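Lipoate-protein ligase 1 (Plasmodium falciparum, PDB 5T8U) belongs to the lipoate-protein ligase family, pairing an N-terminal catalytic domain with a smaller C-terminal domain, and holds lipoic acid in a pocket of the former. Local coordinates at residues 83-88 with 178-183; 63-68 with 75-80; 110-113 with 119-122. All blocks are in the same frame, centred on the assembly; numbering follows the deposited sequence.

Contact 1 of 3, residues 83-88 with 178-183; sequences KEDGVL and LNKYLT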
loop_
_atom_site.group_PDB
_atom_site.type_symbol
_atom_site.label_atom_id
_atom_site.label_comp_id
_atom_site.label_asym_id
_atom_site.label_seq_id
_atom_site.Cartn_x
_atom_site.Cartn_y
_atom_site.Cartn_z
ATOM N N LYS A 83 15.717 15.173 6.991
ATOM C CA LYS A 83 16.922 14.874 7.755
ATOM C C LYS A 83 17.080 15.835 8.926
ATOM O O LYS A 83 17.492 15.432 10.020
ATOM C CB LYS A 83 18.147 14.933 6.844
ATOM N N GLU A 84 16.757 17.113 8.713
ATOM C CA GLU A 84 16.872 18.089 9.791
ATOM C C GLU A 84 15.939 17.749 10.947
ATOM O O GLU A 84 16.289 17.948 12.116
ATOM C CB GLU A 84 16.578 19.492 9.258
ATOM C CG GLU A 84 16.834 20.612 10.254
ATOM C CD GLU A 84 18.302 20.751 10.610
ATOM O OE1 GLU A 84 18.613 20.901 11.810
ATOM O OE2 GLU A 84 19.145 20.710 9.688
ATOM N N ASP A 85 14.748 17.237 10.642
ATOM C CA ASP A 85 13.755 16.909 11.656
ATOM C C ASP A 85 13.824 15.460 12.119
ATOM O O ASP A 85 12.983 15.042 12.922
ATOM C CB ASP A 85 12.349 17.208 11.129
ATOM C CG ASP A 85 12.073 18.691 11.019
ATOM O OD1 ASP A 85 13.044 19.476 10.997
ATOM O OD2 ASP A 85 10.886 19.074 10.965
ATOM N N GLY A 86 14.792 14.688 11.636
ATOM C CA GLY A 86 14.928 13.307 12.077
ATOM C C GLY A 86 13.741 12.434 11.726
ATOM O O GLY A 86 13.286 11.645 12.563
ATOM N N VAL A 87 13.228 12.558 10.505
ATOM C CA VAL A 87 12.116 11.744 10.026
ATOM C C VAL A 87 12.677 10.610 9.181
ATOM O O VAL A 87 13.562 10.822 8.342
ATOM C CB VAL A 87 11.110 12.594 9.224
ATOM C CG1 VAL A 87 10.037 11.718 8.579
ATOM C CG2 VAL A 87 10.466 13.640 10.125
ATOM N N LEU A 88 12.164 9.404 9.404
ATOM C CA LEU A 88 12.610 8.242 8.652
ATOM C C LEU A 88 11.976 8.235 7.268
ATOM O O LEU A 88 10.906 8.809 7.048
ATOM C CB LEU A 88 12.259 6.955 9.399
ATOM C CG LEU A 88 12.856 6.835 10.806
ATOM C CD1 LEU A 88 12.331 5.595 11.514
ATOM C CD2 LEU A 88 14.376 6.812 10.747
ATOM N N LEU A 178 2.829 18.349 7.659
ATOM C CA LEU A 178 2.995 17.638 6.394
ATOM C C LEU A 178 3.735 18.485 5.365
ATOM O O LEU A 178 4.683 18.018 4.723
ATOM C CB LEU A 178 1.628 17.222 5.852
ATOM C CG LEU A 178 0.756 16.373 6.778
ATOM C CD1 LEU A 178 -0.587 16.082 6.128
ATOM C CD2 LEU A 178 1.461 15.082 7.125
ATOM N N ASN A 179 3.314 19.739 5.196
ATOM C CA ASN A 179 3.874 20.585 4.149
ATOM C C ASN A 179 5.369 20.829 4.311
ATOM O O ASN A 179 5.991 21.363 3.386
ATOM C CB ASN A 179 3.129 21.921 4.114
ATOM C CG ASN A 179 1.738 21.797 3.518
ATOM O OD1 ASN A 179 1.542 21.121 2.509
ATOM N ND2 ASN A 179 0.764 22.443 4.149
ATOM N N LYS A 180 5.964 20.459 5.448
ATOM C CA LYS A 180 7.410 20.585 5.595
ATOM C C LYS A 180 8.161 19.502 4.831
ATOM O O LYS A 180 9.291 19.734 4.388
ATOM C CB LYS A 180 7.807 20.520 7.070
ATOM C CG LYS A 180 7.400 21.726 7.897
ATOM C CD LYS A 180 7.963 21.619 9.305
ATOM C CE LYS A 180 7.475 22.745 10.202
ATOM N NZ LYS A 180 8.008 22.616 11.589
ATOM N N TYR A 181 7.557 18.328 4.664
ATOM C CA TYR A 181 8.243 17.156 4.131
ATOM C C TYR A 181 7.823 16.795 2.717
ATOM O O TYR A 181 8.660 16.351 1.927
ATOM C CB TYR A 181 7.996 15.955 5.053
ATOM C CG TYR A 181 8.285 16.248 6.509
ATOM C CD1 TYR A 181 7.514 15.686 7.519
ATOM C CD2 TYR A 181 9.328 17.090 6.874
ATOM C CE1 TYR A 181 7.774 15.955 8.850
ATOM C CE2 TYR A 181 9.595 17.363 8.201
ATOM C CZ TYR A 181 8.816 16.793 9.185
ATOM O OH TYR A 181 9.082 17.065 10.508
ATOM N N LEU A 182 6.548 16.974 2.370
ATOM C CA LEU A 182 6.049 16.621 1.041
ATOM C C LEU A 182 6.354 17.769 0.077
ATOM O O LEU A 182 5.482 18.533 -0.344
ATOM C CB LEU A 182 4.560 16.307 1.102
ATOM C CG LEU A 182 4.151 15.341 2.220
ATOM C CD1 LEU A 182 2.646 15.124 2.227
ATOM C CD2 LEU A 182 4.883 14.010 2.097
ATOM N N THR A 183 7.635 17.868 -0.274
ATOM C CA THR A 183 8.167 18.951 -1.102
ATOM C C THR A 183 7.505 20.287 -0.780
ATOM O O THR A 183 7.500 20.726 0.370
ATOM C CB THR A 183 8.010 18.647 -2.615
ATOM O OG1 THR A 183 8.859 19.522 -3.368
ATOM C CG2 THR A 183 6.568 18.823 -3.085
#

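Contact 2 of 3, residues 63-68 with 75-80; sequences RSIIIG and SECNLK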
loop_
_atom_site.group_PDB
_atom_site.type_symbol
_atom_site.label_atom_id
_atom_site.label_comp_id
_atom_site.label_asym_id
_atom_site.label_seq_id
_atom_site.Cartn_x
_atom_site.Cartn_y
_atom_site.Cartn_z
ATOM N N ARG A 63 7.318 9.157 13.251
ATOM C CA ARG A 63 7.432 10.161 12.198
ATOM C C ARG A 63 8.163 9.588 10.990
ATOM O O ARG A 63 9.349 9.256 11.072
ATOM C CB ARG A 63 8.156 11.392 12.743
ATOM C CG ARG A 63 7.452 12.004 13.953
ATOM C CD ARG A 63 8.162 13.228 14.508
ATOM N NE ARG A 63 9.356 12.877 15.277
ATOM C CZ ARG A 63 10.607 13.194 14.949
ATOM N NH1 ARG A 63 10.875 13.893 13.854
ATOM N NH2 ARG A 63 11.605 12.814 15.735
ATOM N N SER A 64 7.456 9.475 9.865
ATOM C CA SER A 64 8.010 8.807 8.695
ATOM C C SER A 64 7.423 9.397 7.420
ATOM O O SER A 64 6.350 10.004 7.423
ATOM C CB SER A 64 7.737 7.298 8.735
ATOM O OG SER A 64 8.059 6.754 10.002
ATOM N N ILE A 65 8.156 9.205 6.324
ATOM C CA ILE A 65 7.688 9.488 4.971
ATOM C C ILE A 65 7.780 8.187 4.189
ATOM O O ILE A 65 8.871 7.615 4.053
ATOM C CB ILE A 65 8.513 10.588 4.282
ATOM C CG1 ILE A 65 8.537 11.869 5.120
ATOM C CG2 ILE A 65 7.964 10.875 2.881
ATOM C CD1 ILE A 65 7.187 12.533 5.284
ATOM N N ILE A 66 6.645 7.715 3.681
ATOM C CA ILE A 66 6.590 6.503 2.874
ATOM C C ILE A 66 6.205 6.918 1.461
ATOM O O ILE A 66 5.165 7.556 1.253
ATOM C CB ILE A 66 5.609 5.473 3.452
ATOM C CG1 ILE A 66 5.945 5.183 4.919
ATOM C CG2 ILE A 66 5.681 4.175 2.662
ATOM C CD1 ILE A 66 5.303 6.132 5.921
ATOM N N ILE A 67 7.041 6.550 0.494
ATOM C CA ILE A 67 6.983 7.122 -0.846
ATOM C C ILE A 67 6.020 6.334 -1.724
ATOM O O ILE A 67 4.908 6.791 -2.011
ATOM C CB ILE A 67 8.392 7.167 -1.470
ATOM C CG1 ILE A 67 9.339 7.988 -0.592
ATOM C CG2 ILE A 67 8.338 7.763 -2.860
ATOM C CD1 ILE A 67 10.797 7.892 -0.997
ATOM N N GLY A 68 6.441 5.152 -2.163
ATOM C CA GLY A 68 5.690 4.388 -3.140
ATOM C C GLY A 68 6.618 3.676 -4.102
ATOM O O GLY A 68 7.660 4.222 -4.479
ATOM N N SER A 75 11.245 14.405 -6.227
ATOM C CA SER A 75 10.142 15.263 -6.643
ATOM C C SER A 75 9.087 15.438 -5.560
ATOM O O SER A 75 8.456 16.500 -5.487
ATOM C CB SER A 75 9.477 14.694 -7.899
ATOM O OG SER A 75 10.434 14.414 -8.905
ATOM N N GLU A 76 8.880 14.425 -4.719
ATOM C CA GLU A 76 7.829 14.467 -3.710
ATOM C C GLU A 76 8.323 14.956 -2.358
ATOM O O GLU A 76 7.557 15.583 -1.618
ATOM C CB GLU A 76 7.210 13.077 -3.535
ATOM C CG GLU A 76 7.054 12.288 -4.824
ATOM C CD GLU A 76 6.225 13.013 -5.865
ATOM O OE1 GLU A 76 5.502 13.962 -5.496
ATOM O OE2 GLU A 76 6.299 12.634 -7.053
ATOM N N CYS A 77 9.581 14.688 -2.018
ATOM C CA CYS A 77 10.105 14.944 -0.685
ATOM C C CYS A 77 11.078 16.114 -0.702
ATOM O O CYS A 77 11.849 16.281 -1.653
ATOM C CB CYS A 77 10.811 13.702 -0.132
ATOM S SG CYS A 77 9.859 12.173 -0.282
ATOM N N ASN A 78 11.032 16.924 0.356
ATOM C CA ASN A 78 12.044 17.948 0.610
ATOM C C ASN A 78 13.000 17.372 1.652
ATOM O O ASN A 78 12.909 17.643 2.849
ATOM C CB ASN A 78 11.397 19.253 1.067
ATOM C CG ASN A 78 12.413 20.346 1.329
ATOM O OD1 ASN A 78 12.529 20.847 2.447
ATOM N ND2 ASN A 78 13.162 20.717 0.296
ATOM N N LEU A 79 13.940 16.558 1.164
ATOM C CA LEU A 79 14.758 15.725 2.040
ATOM C C LEU A 79 15.465 16.542 3.114
ATOM O O LEU A 79 15.657 16.066 4.239
ATOM C CB LEU A 79 15.782 14.954 1.206
ATOM C CG LEU A 79 15.199 14.041 0.126
ATOM C CD1 LEU A 79 16.284 13.607 -0.841
ATOM C CD2 LEU A 79 14.526 12.833 0.755
ATOM N N LYS A 80 15.873 17.769 2.784
ATOM C CA LYS A 80 16.607 18.594 3.739
ATOM C C LYS A 80 15.869 18.689 5.069
ATOM O O LYS A 80 16.445 18.445 6.136
ATOM C CB LYS A 80 16.841 19.987 3.152
#

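Contact 3 of 3, residues 110-113 with 119-122; sequences FLNN and SNFL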
loop_
_atom_site.group_PDB
_atom_site.type_symbol
_atom_site.label_atom_id
_atom_site.label_comp_id
_atom_site.label_asym_id
_atom_site.label_seq_id
_atom_site.Cartn_x
_atom_site.Cartn_y
_atom_site.Cartn_z
ATOM N N PHE A 110 -5.412 -5.480 5.293
ATOM C CA PHE A 110 -6.288 -6.612 5.029
ATOM C C PHE A 110 -5.608 -7.558 4.047
ATOM O O PHE A 110 -5.135 -7.127 2.989
ATOM C CB PHE A 110 -7.626 -6.146 4.455
ATOM C CG PHE A 110 -8.464 -5.356 5.417
ATOM C CD1 PHE A 110 -9.272 -5.998 6.341
ATOM C CD2 PHE A 110 -8.457 -3.972 5.386
ATOM C CE1 PHE A 110 -10.049 -5.273 7.223
ATOM C CE2 PHE A 110 -9.235 -3.243 6.267
ATOM C CZ PHE A 110 -10.030 -3.895 7.187
ATOM N N LEU A 111 -5.555 -8.840 4.398
ATOM C CA LEU A 111 -5.080 -9.878 3.492
ATOM C C LEU A 111 -6.221 -10.847 3.232
ATOM O O LEU A 111 -6.914 -11.259 4.168
ATOM C CB LEU A 111 -3.871 -10.625 4.061
ATOM C CG LEU A 111 -2.709 -9.769 4.562
ATOM C CD1 LEU A 111 -1.584 -10.658 5.058
ATOM C CD2 LEU A 111 -2.209 -8.839 3.471
ATOM N N ASN A 112 -6.420 -11.206 1.963
ATOM C CA ASN A 112 -7.522 -12.080 1.594
ATOM C C ASN A 112 -7.083 -13.043 0.500
ATOM O O ASN A 112 -6.057 -12.851 -0.154
ATOM C CB ASN A 112 -8.742 -11.278 1.126
ATOM C CG ASN A 112 -9.333 -10.422 2.227
ATOM O OD1 ASN A 112 -8.860 -9.316 2.490
ATOM N ND2 ASN A 112 -10.376 -10.928 2.874
ATOM N N ASN A 113 -7.882 -14.097 0.320
ATOM C CA ASN A 113 -7.645 -15.036 -0.771
ATOM C C ASN A 113 -7.974 -14.405 -2.118
ATOM O O ASN A 113 -7.262 -14.621 -3.105
ATOM C CB ASN A 113 -8.473 -16.303 -0.553
ATOM C CG ASN A 113 -8.373 -17.275 -1.712
ATOM O OD1 ASN A 113 -7.405 -17.255 -2.473
ATOM N ND2 ASN A 113 -9.378 -18.132 -1.851
ATOM N N SER A 119 -15.404 -4.855 0.441
ATOM C CA SER A 119 -15.799 -5.410 1.733
ATOM C C SER A 119 -14.974 -4.813 2.866
ATOM O O SER A 119 -15.521 -4.451 3.912
ATOM C CB SER A 119 -15.669 -6.933 1.715
ATOM O OG SER A 119 -16.748 -7.526 1.015
ATOM N N ASN A 120 -13.656 -4.702 2.680
ATOM C CA ASN A 120 -12.814 -4.082 3.700
ATOM C C ASN A 120 -13.304 -2.675 4.024
ATOM O O ASN A 120 -13.510 -2.324 5.196
ATOM C CB ASN A 120 -11.359 -4.051 3.226
ATOM C CG ASN A 120 -10.821 -5.433 2.897
ATOM O OD1 ASN A 120 -11.410 -6.448 3.267
ATOM N ND2 ASN A 120 -9.691 -5.477 2.201
ATOM N N PHE A 121 -13.510 -1.857 2.989
ATOM C CA PHE A 121 -14.033 -0.513 3.207
ATOM C C PHE A 121 -15.383 -0.546 3.912
ATOM O O PHE A 121 -15.717 0.384 4.653
ATOM C CB PHE A 121 -14.152 0.236 1.878
ATOM C CG PHE A 121 -12.855 0.819 1.389
ATOM C CD1 PHE A 121 -12.188 1.774 2.138
ATOM C CD2 PHE A 121 -12.315 0.432 0.173
ATOM C CE1 PHE A 121 -10.998 2.321 1.693
ATOM C CE2 PHE A 121 -11.124 0.978 -0.279
ATOM C CZ PHE A 121 -10.465 1.924 0.482
ATOM N N LEU A 122 -16.173 -1.601 3.699
ATOM C CA LEU A 122 -17.451 -1.707 4.397
ATOM C C LEU A 122 -17.246 -2.023 5.874
ATOM O O LEU A 122 -17.995 -1.537 6.726
ATOM C CB LEU A 122 -18.329 -2.772 3.741
ATOM C CG LEU A 122 -19.696 -2.994 4.403
ATOM C CD1 LEU A 122 -20.510 -1.707 4.428
ATOM C CD2 LEU A 122 -20.468 -4.099 3.697
#

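Contact 1 of 3, residues 83-88 with 178-183
The phenol OH of Tyr181 donates a hydrogen bond to the less usual, anti lone pair of Asp85 OD2, 2.7 Å away and on the side turned from OD1. The carboxylate meets the ring at its edge, with Asp85 CG in the ring plane, and the two flat groups stand 88° apart. Asp85 CB also lies 3.3 Å from Tyr181 OH, beside the hydrogen-bonded end of the phenol. Tyr181 CG is anti to its own carbonyl carbon (chi1 -51°), which carries the ring off the short, weakly bonded helix 178-181 to the end of helix 79-84. Val87 adds an apolar contact through one branch, CG2, which approaches the ring obliquely and lies 3.7 Å from Tyr181 CZ. Gly86, the first residue after helix 79-84 to leave helical geometry, has positive phi and belongs to a Schellman motif, from which the chain turns through Val87 into strand 88-90. Ile65 of strand 64-66 and Ile82 of helix 79-84 both pack on Val87 and Tyr181, placing the ring against the small three-stranded sheet of the catalytic domain. Lys180 NZ stands 4.6 Å from Asp85 OD2, too far for a salt bridge. Its positive charge, together with the phenol bond, would nevertheless be expected to stabilise the carboxylate in its ionised form.

Contact 2 of 3, residues 63-68 with 75-80
Strand 64-66 runs past the bend between helices 73-76 and 79-84 with the backbones well separated, Ile65 CA lying 8.2 Å from Cys77 CA and Ile67 CA 7.9 Å from Glu76 CA, and no hydrogen bond links the two segments. Side chains bridge the gap instead. The thiol of Cys77 reaches toward the strand and meets two isoleucines with its sulfur. Ile65 offers its CG2 branch, 3.9 Å from Cys77 SG; being anti to the backbone N, CG2 is the branch that meets the sulfur. Ile67, just past the strand's end, adds a looser contact through its CG1 methylene, 4.2 Å from Cys77 SG. With chi1 at -49°, Cys77 SG lies anti to its own carbonyl carbon, and the sulfur is thereby directed at the sheet. Strand 64-66 is the middle strand of a small mixed sheet, parallel to 88-90 and antiparallel to 99-101, and the helical connection covers one of its faces. Cys77 is the first residue to depart from helical geometry after helix 73-76, and Asn78 takes the N-cap position of helix 79-84, so the sulfur is presented from the break between two helices. Ile66 points away from this break and packs on Ile22 of helix 22-34 and on His101. Tyr100 and Val87 pack on Ile65, while Ile73 packs on Ile67, whose side chain is about 9 Å from the bound lipoic acid.

Contact 3 of 3, residues 110-113 with 119-122
Asn120 lays its side chain over one face of the Phe110 ring, amide and ring planes stacked only 17° apart. Its CB forms a CH-pi contact, 3.8 Å from the centroid of the Phe110 ring and 17° off the ring normal, displaced toward the rim. The amide then continues back over the root of the ring: Asn120 CG is 3.5 Å from Phe110 CG, and Asn120 ND2 comes within 3.1 Å of Phe110 CB. The two side chains thus run antiparallel, the asparagine reaching from helix 117-132 toward the strand as the phenylalanine reaches from strand 105-112 toward the helix. A chi1 of -58° places Asn120 CG anti to the carbonyl carbon and brings the amide onto the ring. Asn112, two residues along the strand, approaches more distantly: Asn112 OD1 lies 3.9 Å from both OD1 and ND2 of Asn120, without a hydrogen bond. Helix 117-132 follows strand 105-112 in the chain, and the contact packs its first turn against the large mixed sheet of the catalytic domain. Phe224 of helix 213-227 and Leu56 of the adjoining strand 55-59 also touch Phe110. Both ends of the Asn120 amide are hydrogen-bonded elsewhere, OD1 to Asn116 ND2 and ND2 to His165 ND1 on neighbouring strand 162-170. The buried amide therefore meets its polar needs through these partners, which also fix its rotation, while its flat face packs against the aromatic ring.

Contacts 1 and 2 adjoin, their centres 7 Å apart, and share helix 79-84; Arg63 NH1 hydrogen-bonds to Asp85 O between them. Contact 3 lies on the opposite side of the chain's centre, about 28 Å from contact 2 and 32 Å from contact 1 between centres, on the large sheet instead of the small one. Contact 2 is buried and wholly apolar, whereas contact 1, farther from the chain's centre and partly buried, adds a hydrogen bond to a carboxylate that is partly exposed. Contact 3 is also buried, but there a polar amide is stacked on an aromatic face and bonded elsewhere.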